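Local coordinates for 2-hydroxyisobutanoyl-CoA mutase large subunit (PDB 4R3U), which catalyses, with its small cobalamin-binding partner subunit, the interconversion of 2-hydroxyisobutyryl-CoA and (S)-3-hydroxybutyryl-CoA, at residues A[301-306]-A[343-348]; A[262-267]-A[307-312]; A[376-381]-A[394-399]; A[216-221]-A[255-260]. One frame throughout, in Å; residues are numbered along the deposited sequence.

Interaction 1: residues A[301-306]-A[343-348]; sequences VSQGDF and QTAAAT. With 5AD (5'-deoxyadenosine), chain G.
The flat amide of Gln303 has the methyl of Ala345 under one face, with CB 3.6 Å from Gln303 NE2. Thr348 approaches on the same side but farther out, its CG2 3.4 Å from Gln303 OE1, and the two side chains run antiparallel alongside each other. A bend at chi2 (-86°) folds the amide back over the opposite segment, and the N-H of Gly304 steadies it with a nearly straight bond to Gln303 OE1 (3.1 Å) from above the amide plane. The small methyl of Ala345 also meets Val301 CG2 at 3.6 Å, so one methyl touches both the flat amide and the branched valine. Parallel backbone pairing underlies these contacts: Ser302 N donates to Gln343 O, and Ala345 N to Ser302 O, each at 2.9 Å. Past the strand the chain turns, and Thr348 OG1 closes the turn on Ala345 O (2.6 Å). Gln343 is long enough to extend into the active site, where its NE2 comes to 2.8 Å from O3' of 5'-deoxyadenosine, and Asn379 OD1 accepts a hydrogen bond from the same nitrogen. Strands 298-302 and 340-344 are neighbours in the TIM barrel, joined through helix 306-327 as a beta-alpha-beta unit. Helix 357-370 covers Ser302 and Thr344, its Gln364 accepting from Ser302 OG through the backbone, while helix 255-259 lies against Val301 and Gln343.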
# COMPACT_ATOMS: atom_id res chain seq x y z
N VAL A 301 13.40 -11.66 0.17
CA VAL A 301 11.97 -11.40 0.35
C VAL A 301 11.83 -9.95 0.88
O VAL A 301 12.78 -9.39 1.45
CB VAL A 301 11.32 -12.43 1.36
CG1 VAL A 301 11.82 -12.20 2.79
CG2 VAL A 301 9.81 -12.39 1.32
N SER A 302 10.64 -9.38 0.72
CA SER A 302 10.24 -8.14 1.35
C SER A 302 9.08 -8.59 2.21
O SER A 302 7.98 -8.85 1.71
CB SER A 302 9.79 -7.10 0.34
OG SER A 302 9.42 -5.94 1.08
N GLN A 303 9.38 -8.82 3.50
CA GLN A 303 8.42 -9.29 4.48
C GLN A 303 7.58 -8.16 5.03
O GLN A 303 7.72 -7.00 4.58
CB GLN A 303 9.08 -10.13 5.60
CG GLN A 303 8.82 -11.63 5.49
CD GLN A 303 7.53 -12.12 6.15
OE1 GLN A 303 6.85 -11.44 6.94
NE2 GLN A 303 7.19 -13.36 5.84
N GLY A 304 6.69 -8.55 5.97
CA GLY A 304 5.68 -7.71 6.57
C GLY A 304 6.15 -6.61 7.47
O GLY A 304 5.39 -5.66 7.62
N ASP A 305 7.31 -6.74 8.15
CA ASP A 305 7.73 -5.65 9.04
C ASP A 305 8.38 -4.58 8.19
O ASP A 305 9.56 -4.70 7.79
CB ASP A 305 8.63 -6.10 10.21
CG ASP A 305 8.68 -5.11 11.38
OD1 ASP A 305 9.02 -3.91 11.14
OD2 ASP A 305 8.42 -5.54 12.53
N PHE A 306 7.58 -3.57 7.86
CA PHE A 306 7.96 -2.47 6.98
C PHE A 306 9.39 -1.93 7.15
O PHE A 306 10.15 -1.96 6.19
CB PHE A 306 6.89 -1.36 7.03
CG PHE A 306 7.09 -0.27 6.01
CD1 PHE A 306 6.69 -0.47 4.69
CD2 PHE A 306 7.69 0.94 6.35
CE1 PHE A 306 6.89 0.52 3.73
CE2 PHE A 306 7.87 1.94 5.40
CZ PHE A 306 7.47 1.73 4.09
N GLN A 343 11.13 -10.32 -3.97
CA GLN A 343 9.78 -10.80 -4.13
C GLN A 343 9.11 -10.51 -2.82
O GLN A 343 9.74 -10.67 -1.77
CB GLN A 343 9.73 -12.30 -4.46
CG GLN A 343 8.31 -12.81 -4.79
CD GLN A 343 8.27 -14.26 -5.24
OE1 GLN A 343 9.28 -14.87 -5.59
NE2 GLN A 343 7.10 -14.82 -5.28
N THR A 344 7.86 -10.05 -2.87
CA THR A 344 7.07 -9.75 -1.69
C THR A 344 6.75 -11.07 -0.99
O THR A 344 6.73 -12.13 -1.65
CB THR A 344 5.87 -8.83 -2.06
OG1 THR A 344 4.99 -9.52 -2.95
CG2 THR A 344 6.32 -7.50 -2.69
N ALA A 345 6.56 -11.04 0.37
CA ALA A 345 6.29 -12.25 1.13
C ALA A 345 4.94 -12.89 0.87
O ALA A 345 3.89 -12.45 1.38
CB ALA A 345 6.48 -11.99 2.61
N ALA A 346 4.97 -14.00 0.13
CA ALA A 346 3.82 -14.82 -0.21
C ALA A 346 3.22 -15.46 1.10
O ALA A 346 1.99 -15.58 1.23
CB ALA A 346 4.29 -15.88 -1.15
N ALA A 347 4.10 -15.80 2.10
CA ALA A 347 3.66 -16.39 3.36
C ALA A 347 2.74 -15.45 4.22
O ALA A 347 2.05 -15.95 5.13
CB ALA A 347 4.86 -16.89 4.16
N THR A 348 2.73 -14.12 3.93
CA THR A 348 1.89 -13.15 4.65
C THR A 348 0.46 -13.05 4.08
O THR A 348 -0.43 -12.47 4.72
CB THR A 348 2.50 -11.77 4.64
OG1 THR A 348 2.54 -11.31 3.30
CG2 THR A 348 3.86 -11.70 5.28
N1 5AD G . 3.29 -18.32 -12.09
C2 5AD G . 3.40 -17.20 -11.27
N3 5AD G . 3.88 -17.36 -9.95
C4 5AD G . 4.29 -18.58 -9.54
N9 5AD G . 4.77 -19.03 -8.38
C8 5AD G . 5.11 -20.31 -8.55
N7 5AD G . 4.77 -20.70 -9.76
C5 5AD G . 4.28 -19.63 -10.40
C6 5AD G . 3.80 -19.48 -11.64
N6 5AD G . 3.77 -20.58 -12.37
C1' 5AD G . 5.24 -18.30 -7.19
C2' 5AD G . 4.20 -17.63 -6.37
C3' 5AD G . 4.79 -17.73 -4.98
C4' 5AD G . 6.12 -18.48 -5.13
C5' 5AD G . 6.25 -19.51 -4.01
O4' 5AD G . 5.91 -19.21 -6.31
O2' 5AD G . 4.14 -16.24 -6.74
O3' 5AD G . 5.00 -16.40 -4.45

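Interaction 2: residues A[262-267]-A[307-312]; sequences SSPLQE and FEEVAK
Lys312 sends CG anti to its backbone nitrogen (chi1 -174°) and then bends at chi3 (80°), which carries NZ across to Glu267, itself extended from a similar first torsion. The two chains meet at about a right angle. NZ lies 2.9 Å from Glu267 OE1, above the carboxylate plane, and 2.6 Å from Glu309 OE1, on its syn side. This lysine thus forms a salt-bridge network with both acids, and its charge probably offsets the repulsion between carboxylates whose OE1 atoms are 4.5 Å apart. A water adds a second link, donating to Glu267 OE1 (2.6 Å) and to Glu309 OE2 (3.0 Å). Next to the ion pairs, the Pro264 ring packs its CG 3.4 Å from Glu309 OE2 and its CB 3.8 Å from Lys312 CD. Proline suits the first turn of a helix, where no amide hydrogen is needed, and a capping box of Ser263 and Gln266 finishes that end. Glu308, beside the ring, turns its carboxylate to Tyr429, Thr51 and Gly53. Helices 264-283 and 306-327 are thereby joined on the outside of strand 298-302: Lys312 NZ donates to Val301 O, Glu267 OE2 accepts from Val301 N, and helix 420-442 packs on Pro264 through Tyr429.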
# COMPACT_ATOMS: atom_id res chain seq x y z
N SER A 262 11.99 -18.82 8.27
CA SER A 262 13.10 -18.15 8.97
C SER A 262 12.75 -16.73 9.39
O SER A 262 11.77 -16.13 8.95
CB SER A 262 14.36 -18.12 8.11
OG SER A 262 14.51 -16.92 7.35
N SER A 263 13.60 -16.19 10.23
CA SER A 263 13.52 -14.81 10.66
C SER A 263 14.28 -14.00 9.59
O SER A 263 15.14 -14.57 8.89
CB SER A 263 14.22 -14.65 12.01
OG SER A 263 15.58 -14.98 11.85
N PRO A 264 14.06 -12.66 9.49
CA PRO A 264 14.88 -11.84 8.59
C PRO A 264 16.41 -11.94 8.87
O PRO A 264 17.20 -11.85 7.94
CB PRO A 264 14.34 -10.43 8.84
CG PRO A 264 12.94 -10.65 9.28
CD PRO A 264 13.05 -11.83 10.18
N LEU A 265 16.81 -12.17 10.13
CA LEU A 265 18.21 -12.34 10.51
C LEU A 265 18.78 -13.66 9.98
O LEU A 265 19.90 -13.67 9.49
CB LEU A 265 18.40 -12.26 12.04
CG LEU A 265 19.86 -12.41 12.56
CD1 LEU A 265 20.79 -11.33 11.98
CD2 LEU A 265 19.90 -12.42 14.07
N GLN A 266 18.00 -14.75 10.07
CA GLN A 266 18.41 -16.05 9.53
C GLN A 266 18.49 -15.97 8.01
O GLN A 266 19.47 -16.43 7.41
CB GLN A 266 17.46 -17.17 9.98
CG GLN A 266 17.59 -17.53 11.45
CD GLN A 266 16.33 -18.14 12.02
OE1 GLN A 266 15.30 -18.28 11.36
NE2 GLN A 266 16.35 -18.46 13.29
N GLU A 267 17.54 -15.27 7.40
CA GLU A 267 17.52 -15.06 5.96
C GLU A 267 18.82 -14.39 5.49
O GLU A 267 19.56 -14.98 4.70
CB GLU A 267 16.30 -14.21 5.57
CG GLU A 267 16.36 -13.86 4.09
CD GLU A 267 15.39 -12.84 3.58
OE1 GLU A 267 14.68 -12.22 4.40
OE2 GLU A 267 15.36 -12.63 2.34
N PHE A 307 9.74 -1.46 8.36
CA PHE A 307 11.06 -0.89 8.65
C PHE A 307 12.16 -1.88 8.81
O PHE A 307 13.26 -1.64 8.29
CB PHE A 307 11.02 0.10 9.80
CG PHE A 307 10.25 1.35 9.44
CD1 PHE A 307 10.76 2.26 8.52
CD2 PHE A 307 9.00 1.59 10.00
CE1 PHE A 307 10.05 3.41 8.19
CE2 PHE A 307 8.30 2.74 9.66
CZ PHE A 307 8.83 3.65 8.76
N GLU A 308 11.87 -3.04 9.47
CA GLU A 308 12.84 -4.13 9.63
C GLU A 308 13.40 -4.65 8.27
O GLU A 308 14.60 -4.89 8.14
CB GLU A 308 12.21 -5.25 10.43
CG GLU A 308 12.97 -6.56 10.43
CD GLU A 308 12.40 -7.53 11.44
OE1 GLU A 308 11.25 -7.98 11.25
OE2 GLU A 308 13.09 -7.76 12.46
N GLU A 309 12.52 -4.81 7.27
CA GLU A 309 12.85 -5.28 5.93
C GLU A 309 13.77 -4.32 5.20
O GLU A 309 14.72 -4.76 4.60
CB GLU A 309 11.57 -5.59 5.13
CG GLU A 309 10.90 -6.84 5.66
CD GLU A 309 11.78 -8.08 5.56
OE1 GLU A 309 12.16 -8.45 4.43
OE2 GLU A 309 12.10 -8.69 6.61
N VAL A 310 13.54 -3.01 5.34
CA VAL A 310 14.40 -1.95 4.79
C VAL A 310 15.79 -1.99 5.48
O VAL A 310 16.82 -1.95 4.80
CB VAL A 310 13.72 -0.56 4.91
CG1 VAL A 310 14.65 0.55 4.43
CG2 VAL A 310 12.39 -0.51 4.15
N ALA A 311 15.80 -2.09 6.82
CA ALA A 311 17.02 -2.16 7.62
C ALA A 311 17.86 -3.38 7.20
O ALA A 311 19.08 -3.27 7.08
CB ALA A 311 16.65 -2.28 9.08
N LYS A 312 17.18 -4.52 6.96
CA LYS A 312 17.76 -5.79 6.55
C LYS A 312 18.45 -5.65 5.20
O LYS A 312 19.57 -6.14 5.05
CB LYS A 312 16.64 -6.84 6.50
CG LYS A 312 17.08 -8.28 6.22
CD LYS A 312 15.91 -9.12 5.69
CE LYS A 312 15.70 -8.87 4.21
NZ LYS A 312 14.43 -9.46 3.73
O HOH W 1 12.74 -11.53 6.04

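Interaction 3: residues A[376-381]-A[394-399]; sequences LHTNGY and KMALRT. With 5AD (5'-deoxyadenosine), chain G.
One side-chain hydrogen bond spans the two segments: Thr378 OG1 donates to Ala396 O at 2.7 Å. The hydroxyl, set between backbone N and carbonyl carbon by chi1 of 36°, reaches the helix carbonyl from well above its plane, at a C=O...donor angle of 106°. A beta-branched residue with a short hydroxyl suits a buried position this near a helix backbone, and Gln400 makes a second hydrogen bond to the same OG1. Within the helix, Thr399 OG1 donates to Met395 O (2.7 Å), while Thr399 N approaches that oxygen from the other face of its plane. Strand 375-377 lies in the TIM barrel between strands 340-344 and 97-102, and the chain leaving it returns as helix 390-405 to pack against the strand's end. The small methyl of Ala396 suits close packing: CB comes within 3.3 Å of Thr378 O and 3.7 Å of Asn379 O. Farther along, the Tyr381 ring crosses Met395 at about a right angle, CE2 4.1 Å from Met395 CB. Contacts with 5'-deoxyadenosine occupy the other side of the loop, where Asn379 OD1 lies 3.4 Å from O3' and in plane at the edge of the His377 ring. Asn379 ND2 bonds to Thr344 O, and His377 ND1 to Ile101 N. Charged contacts lie at the subunit interface, where Arg398 and Lys394 form salt bridges with Glu485 of the second large subunit.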
# COMPACT_ATOMS: atom_id res chain seq x y z
N LEU A 376 12.00 -6.57 -9.01
CA LEU A 376 10.90 -6.87 -8.12
C LEU A 376 9.76 -7.63 -8.73
O LEU A 376 9.24 -7.24 -9.78
CB LEU A 376 10.38 -5.57 -7.46
CG LEU A 376 9.19 -5.63 -6.46
CD1 LEU A 376 9.55 -6.43 -5.20
CD2 LEU A 376 8.72 -4.24 -6.11
N HIS A 377 9.32 -8.69 -8.03
CA HIS A 377 8.12 -9.43 -8.32
C HIS A 377 7.15 -9.09 -7.16
O HIS A 377 7.46 -9.30 -5.97
CB HIS A 377 8.36 -10.96 -8.34
CG HIS A 377 7.09 -11.77 -8.44
ND1 HIS A 377 6.61 -12.24 -9.66
CD2 HIS A 377 6.22 -12.15 -7.47
CE1 HIS A 377 5.47 -12.85 -9.40
NE2 HIS A 377 5.21 -12.85 -8.09
N THR A 378 5.94 -8.63 -7.51
CA THR A 378 4.86 -8.42 -6.56
C THR A 378 3.91 -9.62 -6.71
O THR A 378 3.58 -10.00 -7.84
CB THR A 378 4.17 -7.07 -6.76
OG1 THR A 378 4.11 -6.75 -8.14
CG2 THR A 378 4.85 -5.95 -6.00
N ASN A 379 3.47 -10.20 -5.58
CA ASN A 379 2.58 -11.36 -5.64
C ASN A 379 1.17 -10.96 -6.05
O ASN A 379 0.83 -9.78 -5.95
CB ASN A 379 2.58 -12.13 -4.32
CG ASN A 379 3.92 -12.62 -3.91
OD1 ASN A 379 4.75 -13.01 -4.73
ND2 ASN A 379 4.18 -12.55 -2.61
N GLY A 380 0.40 -11.95 -6.53
CA GLY A 380 -0.99 -11.79 -6.91
C GLY A 380 -1.86 -11.94 -5.66
O GLY A 380 -1.45 -12.60 -4.69
N TYR A 381 -3.09 -11.33 -5.69
CA TYR A 381 -4.03 -11.40 -4.58
C TYR A 381 -4.54 -12.84 -4.39
O TYR A 381 -5.02 -13.17 -3.30
CB TYR A 381 -5.19 -10.40 -4.74
CG TYR A 381 -5.85 -10.41 -6.10
CD1 TYR A 381 -6.60 -11.51 -6.53
CD2 TYR A 381 -5.76 -9.31 -6.95
CE1 TYR A 381 -7.23 -11.52 -7.79
CE2 TYR A 381 -6.39 -9.31 -8.21
CZ TYR A 381 -7.12 -10.41 -8.62
OH TYR A 381 -7.74 -10.39 -9.85
N LYS A 394 -1.64 -8.41 -13.48
CA LYS A 394 -1.89 -7.03 -13.94
C LYS A 394 -1.93 -6.10 -12.72
O LYS A 394 -1.25 -5.08 -12.71
CB LYS A 394 -3.20 -6.98 -14.71
CG LYS A 394 -3.22 -5.93 -15.82
CD LYS A 394 -4.61 -5.35 -16.11
CE LYS A 394 -5.76 -6.29 -16.30
NZ LYS A 394 -7.02 -5.56 -16.59
N MET A 395 -2.66 -6.50 -11.63
CA MET A 395 -2.79 -5.72 -10.39
C MET A 395 -1.43 -5.58 -9.70
O MET A 395 -1.10 -4.48 -9.19
CB MET A 395 -3.84 -6.33 -9.48
CG MET A 395 -4.01 -5.61 -8.12
SD MET A 395 -4.54 -3.88 -8.22
CE MET A 395 -6.17 -4.06 -9.01
N ALA A 396 -0.61 -6.66 -9.73
CA ALA A 396 0.74 -6.69 -9.16
C ALA A 396 1.64 -5.71 -9.90
O ALA A 396 2.42 -5.03 -9.26
CB ALA A 396 1.29 -8.09 -9.21
N LEU A 397 1.49 -5.59 -11.23
CA LEU A 397 2.25 -4.63 -12.02
C LEU A 397 1.77 -3.19 -11.76
O LEU A 397 2.62 -2.31 -11.59
CB LEU A 397 2.21 -4.97 -13.52
CG LEU A 397 3.06 -6.16 -13.95
CD1 LEU A 397 2.59 -6.73 -15.28
CD2 LEU A 397 4.54 -5.78 -13.99
N ARG A 398 0.44 -2.95 -11.66
CA ARG A 398 -0.12 -1.62 -11.39
C ARG A 398 0.38 -1.09 -10.05
O ARG A 398 0.63 0.12 -9.92
CB ARG A 398 -1.66 -1.61 -11.47
CG ARG A 398 -2.26 -1.91 -12.84
CD ARG A 398 -1.99 -0.86 -13.91
NE ARG A 398 -2.45 -1.33 -15.21
CZ ARG A 398 -1.68 -1.89 -16.14
NH1 ARG A 398 -0.38 -2.05 -15.93
NH2 ARG A 398 -2.20 -2.29 -17.29
N THR A 399 0.55 -2.00 -9.07
CA THR A 399 1.08 -1.72 -7.74
C THR A 399 2.47 -1.10 -7.86
O THR A 399 2.72 -0.02 -7.29
CB THR A 399 1.10 -3.03 -6.88
OG1 THR A 399 -0.22 -3.59 -6.85
CG2 THR A 399 1.60 -2.80 -5.46
N1 5AD G . 3.29 -18.32 -12.09
C2 5AD G . 3.40 -17.20 -11.27
N3 5AD G . 3.88 -17.36 -9.95
C4 5AD G . 4.29 -18.58 -9.54
N9 5AD G . 4.77 -19.03 -8.38
C8 5AD G . 5.11 -20.31 -8.55
N7 5AD G . 4.77 -20.70 -9.76
C5 5AD G . 4.28 -19.63 -10.40
C6 5AD G . 3.80 -19.48 -11.64
N6 5AD G . 3.77 -20.58 -12.37
C1' 5AD G . 5.24 -18.30 -7.19
C2' 5AD G . 4.20 -17.63 -6.37
C3' 5AD G . 4.79 -17.73 -4.98
C4' 5AD G . 6.12 -18.48 -5.13
C5' 5AD G . 6.25 -19.51 -4.01
O4' 5AD G . 5.91 -19.21 -6.31
O2' 5AD G . 4.14 -16.24 -6.74
O3' 5AD G . 5.00 -16.40 -4.45

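Interaction 4: residues A[216-221]-A[255-260]; sequences YMAQKE and YHISEA. With 3HC (3-hydroxybutanoyl-coenzyme A), chain E.
Gln219 and His256 meet beside the acyl group of the substrate. His256 donates from NE2 to the thioester oxygen O1 of 3-hydroxybutanoyl-CoA (2.9 Å, 157° at the hydrogen), with O1 in the plane of the ring at its edge; the 2-hydroxyisobutyryl isomer is bound through the same nitrogen and its O1. Such an N-H donor would be expected to polarise the carbonyl. Gln219 brings OE1 to 3.4 Å from substrate C4 and to 3.2 Å from His256 CD2, its amide turned 51° from the ring. On the substrate's flank Tyr255 CE2 lies 3.6 Å from C2, while Tyr255 CD2 lies above the rim of one face of the His256 ring.

In the second shell, Glu215 holds Gln219 NE2 by a hydrogen bond. Ala218 is small enough for the helices to close up: its CB is 3.4 Å from His256 O and 3.7 Å from Ala260 CB. Met217 SD, flexible and apolar, reaches Ile257 CD1 at 4.1 Å. The Ala218 carbonyl also accepts a hydrogen bond from cobalamin. Helices 213-219 and 255-259 pack at the mouth of the barrel, with helix 264-283 behind Ile257, helices 446-451 and 454-472 against Met217, and the small subunit bonded to Lys220 and Glu259.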
# COMPACT_ATOMS: atom_id res chain seq x y z
N TYR A 216 19.30 -27.28 -0.11
CA TYR A 216 19.48 -28.22 1.01
C TYR A 216 18.89 -27.63 2.29
O TYR A 216 18.26 -28.33 3.08
CB TYR A 216 20.96 -28.59 1.20
CG TYR A 216 21.56 -29.30 0.00
CD1 TYR A 216 21.15 -30.59 -0.34
CD2 TYR A 216 22.54 -28.70 -0.78
CE1 TYR A 216 21.68 -31.24 -1.46
CE2 TYR A 216 23.08 -29.34 -1.89
CZ TYR A 216 22.64 -30.61 -2.24
OH TYR A 216 23.16 -31.24 -3.35
N MET A 217 19.10 -26.32 2.47
CA MET A 217 18.66 -25.52 3.60
C MET A 217 17.13 -25.32 3.58
O MET A 217 16.48 -25.45 4.63
CB MET A 217 19.32 -24.13 3.48
CG MET A 217 20.70 -24.03 4.01
SD MET A 217 21.08 -22.26 4.21
CE MET A 217 22.82 -22.36 4.47
N ALA A 218 16.56 -24.92 2.43
CA ALA A 218 15.16 -24.51 2.36
C ALA A 218 14.29 -24.93 1.18
O ALA A 218 13.17 -25.31 1.43
CB ALA A 218 15.05 -23.00 2.56
N GLN A 219 14.71 -24.73 -0.09
CA GLN A 219 13.77 -25.00 -1.19
C GLN A 219 13.53 -26.48 -1.57
O GLN A 219 12.47 -26.82 -2.11
CB GLN A 219 13.98 -24.05 -2.37
CG GLN A 219 12.94 -24.27 -3.48
CD GLN A 219 12.81 -23.13 -4.42
OE1 GLN A 219 11.72 -22.61 -4.58
NE2 GLN A 219 13.91 -22.74 -5.07
N LYS A 220 14.48 -27.35 -1.19
CA LYS A 220 14.41 -28.81 -1.32
C LYS A 220 14.41 -29.38 -2.77
O LYS A 220 13.89 -30.48 -3.02
CB LYS A 220 13.31 -29.38 -0.42
CG LYS A 220 13.28 -28.80 1.00
CD LYS A 220 14.53 -29.14 1.82
CE LYS A 220 14.48 -28.55 3.20
NZ LYS A 220 14.17 -29.58 4.21
N GLU A 221 15.06 -28.66 -3.70
CA GLU A 221 15.24 -29.12 -5.07
C GLU A 221 16.68 -29.54 -5.23
O GLU A 221 17.57 -28.70 -5.26
CB GLU A 221 14.88 -28.02 -6.10
CG GLU A 221 13.50 -27.43 -5.91
CD GLU A 221 13.21 -26.19 -6.72
OE1 GLU A 221 14.09 -25.76 -7.49
OE2 GLU A 221 12.10 -25.63 -6.56
N TYR A 255 15.11 -15.51 0.07
CA TYR A 255 13.67 -15.64 -0.07
C TYR A 255 13.09 -16.96 0.48
O TYR A 255 12.17 -16.96 1.31
CB TYR A 255 13.24 -15.42 -1.55
CG TYR A 255 11.74 -15.46 -1.74
CD1 TYR A 255 10.96 -14.32 -1.51
CD2 TYR A 255 11.08 -16.64 -2.07
CE1 TYR A 255 9.56 -14.37 -1.58
CE2 TYR A 255 9.69 -16.70 -2.16
CZ TYR A 255 8.93 -15.56 -1.91
OH TYR A 255 7.55 -15.61 -2.00
N HIS A 256 13.64 -18.08 -0.00
CA HIS A 256 13.21 -19.44 0.33
C HIS A 256 13.48 -19.78 1.76
O HIS A 256 12.71 -20.53 2.35
CB HIS A 256 13.86 -20.43 -0.63
CG HIS A 256 13.90 -19.95 -2.05
ND1 HIS A 256 14.94 -19.15 -2.51
CD2 HIS A 256 13.00 -20.13 -3.04
CE1 HIS A 256 14.65 -18.90 -3.78
NE2 HIS A 256 13.50 -19.47 -4.14
N ILE A 257 14.60 -19.25 2.33
CA ILE A 257 14.97 -19.44 3.74
C ILE A 257 13.87 -18.77 4.57
O ILE A 257 13.32 -19.40 5.48
CB ILE A 257 16.43 -18.92 4.04
CG1 ILE A 257 17.51 -19.79 3.34
CG2 ILE A 257 16.72 -18.81 5.57
CD1 ILE A 257 18.82 -19.07 3.02
N SER A 258 13.49 -17.51 4.22
CA SER A 258 12.41 -16.80 4.91
C SER A 258 11.08 -17.56 4.79
O SER A 258 10.41 -17.83 5.80
CB SER A 258 12.24 -15.39 4.35
OG SER A 258 11.28 -14.68 5.11
N GLU A 259 10.69 -17.88 3.55
CA GLU A 259 9.45 -18.58 3.23
C GLU A 259 9.33 -20.00 3.83
O GLU A 259 8.21 -20.48 4.06
CB GLU A 259 9.18 -18.54 1.73
CG GLU A 259 8.87 -17.14 1.24
CD GLU A 259 7.44 -16.69 1.44
OE1 GLU A 259 7.24 -15.63 2.07
OE2 GLU A 259 6.53 -17.41 0.99
N ALA A 260 10.49 -20.64 4.12
CA ALA A 260 10.58 -21.93 4.81
C ALA A 260 10.28 -21.75 6.33
O ALA A 260 10.20 -22.73 7.06
CB ALA A 260 11.95 -22.55 4.61
N1A 3HC E . 22.20 3.93 -13.82
C2A 3HC E . 22.96 3.37 -14.96
N3A 3HC E . 22.68 1.95 -15.18
C4A 3HC E . 21.80 1.27 -14.40
C5A 3HC E . 21.15 1.86 -13.38
C6A 3HC E . 21.37 3.16 -13.09
N6A 3HC E . 20.71 3.69 -12.06
N7A 3HC E . 20.36 0.94 -12.83
C8A 3HC E . 20.51 -0.20 -13.50
N9A 3HC E . 21.42 -0.00 -14.45
C1B 3HC E . 21.94 -0.96 -15.47
C2B 3HC E . 22.71 -2.11 -14.85
O2B 3HC E . 24.09 -1.78 -14.66
C3B 3HC E . 22.53 -3.21 -15.89
O3B 3HC E . 23.46 -3.05 -16.98
P3B 3HC E . 24.30 -4.27 -17.62
O7A 3HC E . 23.24 -5.18 -18.12
O8A 3HC E . 25.08 -3.58 -18.68
O9A 3HC E . 25.08 -4.76 -16.46
C4B 3HC E . 21.12 -2.96 -16.42
O4B 3HC E . 20.82 -1.56 -16.17
C5B 3HC E . 20.10 -3.90 -15.76
O5B 3HC E . 19.86 -3.50 -14.40
P1A 3HC E . 20.21 -4.43 -13.10
O1A 3HC E . 21.30 -5.40 -13.40
O2A 3HC E . 20.36 -3.55 -11.93
O3A 3HC E . 18.74 -5.15 -12.98
P2A 3HC E . 18.30 -6.61 -13.53
O4A 3HC E . 16.87 -6.79 -13.23
O5A 3HC E . 18.77 -6.82 -14.93
O6A 3HC E . 19.17 -7.54 -12.60
CBP 3HC E . 19.68 -9.02 -10.75
CCP 3HC E . 18.94 -7.74 -11.19
CDP 3HC E . 21.18 -8.72 -10.87
CEP 3HC E . 19.37 -9.30 -9.27
CAP 3HC E . 19.31 -10.24 -11.66
OAP 3HC E . 20.06 -11.44 -11.38
C9P 3HC E . 17.79 -10.53 -11.84
O9P 3HC E . 17.13 -9.98 -12.73
N8P 3HC E . 17.27 -11.48 -11.05
C7P 3HC E . 15.87 -11.89 -11.18
C6P 3HC E . 15.61 -13.15 -10.35
C5P 3HC E . 14.13 -13.56 -10.37
O5P 3HC E . 13.25 -12.87 -10.91
N4P 3HC E . 13.91 -14.72 -9.75
C3P 3HC E . 12.57 -15.29 -9.63
C2P 3HC E . 12.58 -16.21 -8.43
S1P 3HC E . 10.93 -16.91 -8.12
C1 3HC E . 11.39 -17.94 -6.71
O1 3HC E . 12.43 -18.60 -6.65
C2 3HC E . 10.45 -17.89 -5.49
C3 3HC E . 9.20 -18.74 -5.69
O3 3HC E . 8.51 -18.30 -6.85
C4 3HC E . 9.54 -20.23 -5.79

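All four contacts are largely buried, but they differ in chemistry. Interaction 1 pairs barrel strands through backbone bonds, whereas interaction 2 joins outer helices through an ion network. The two touch directly: the ion network bonds to Val301 of strand 298-302, which helix 306-327 follows. Interaction 3 sets a helix against the end of the neighbouring strand, chiefly through a hydroxyl and a methyl; its far side reaches the second large subunit. Interaction 4 packs two short helices through alanine and apolar chains and carries the hydrogen bond from His256 to the substrate. Interactions 1 and 3 both reach 5'-deoxyadenosine, while interaction 2 stands back from the ligands, with the Glu267 side chain about 10 Å from cobalamin.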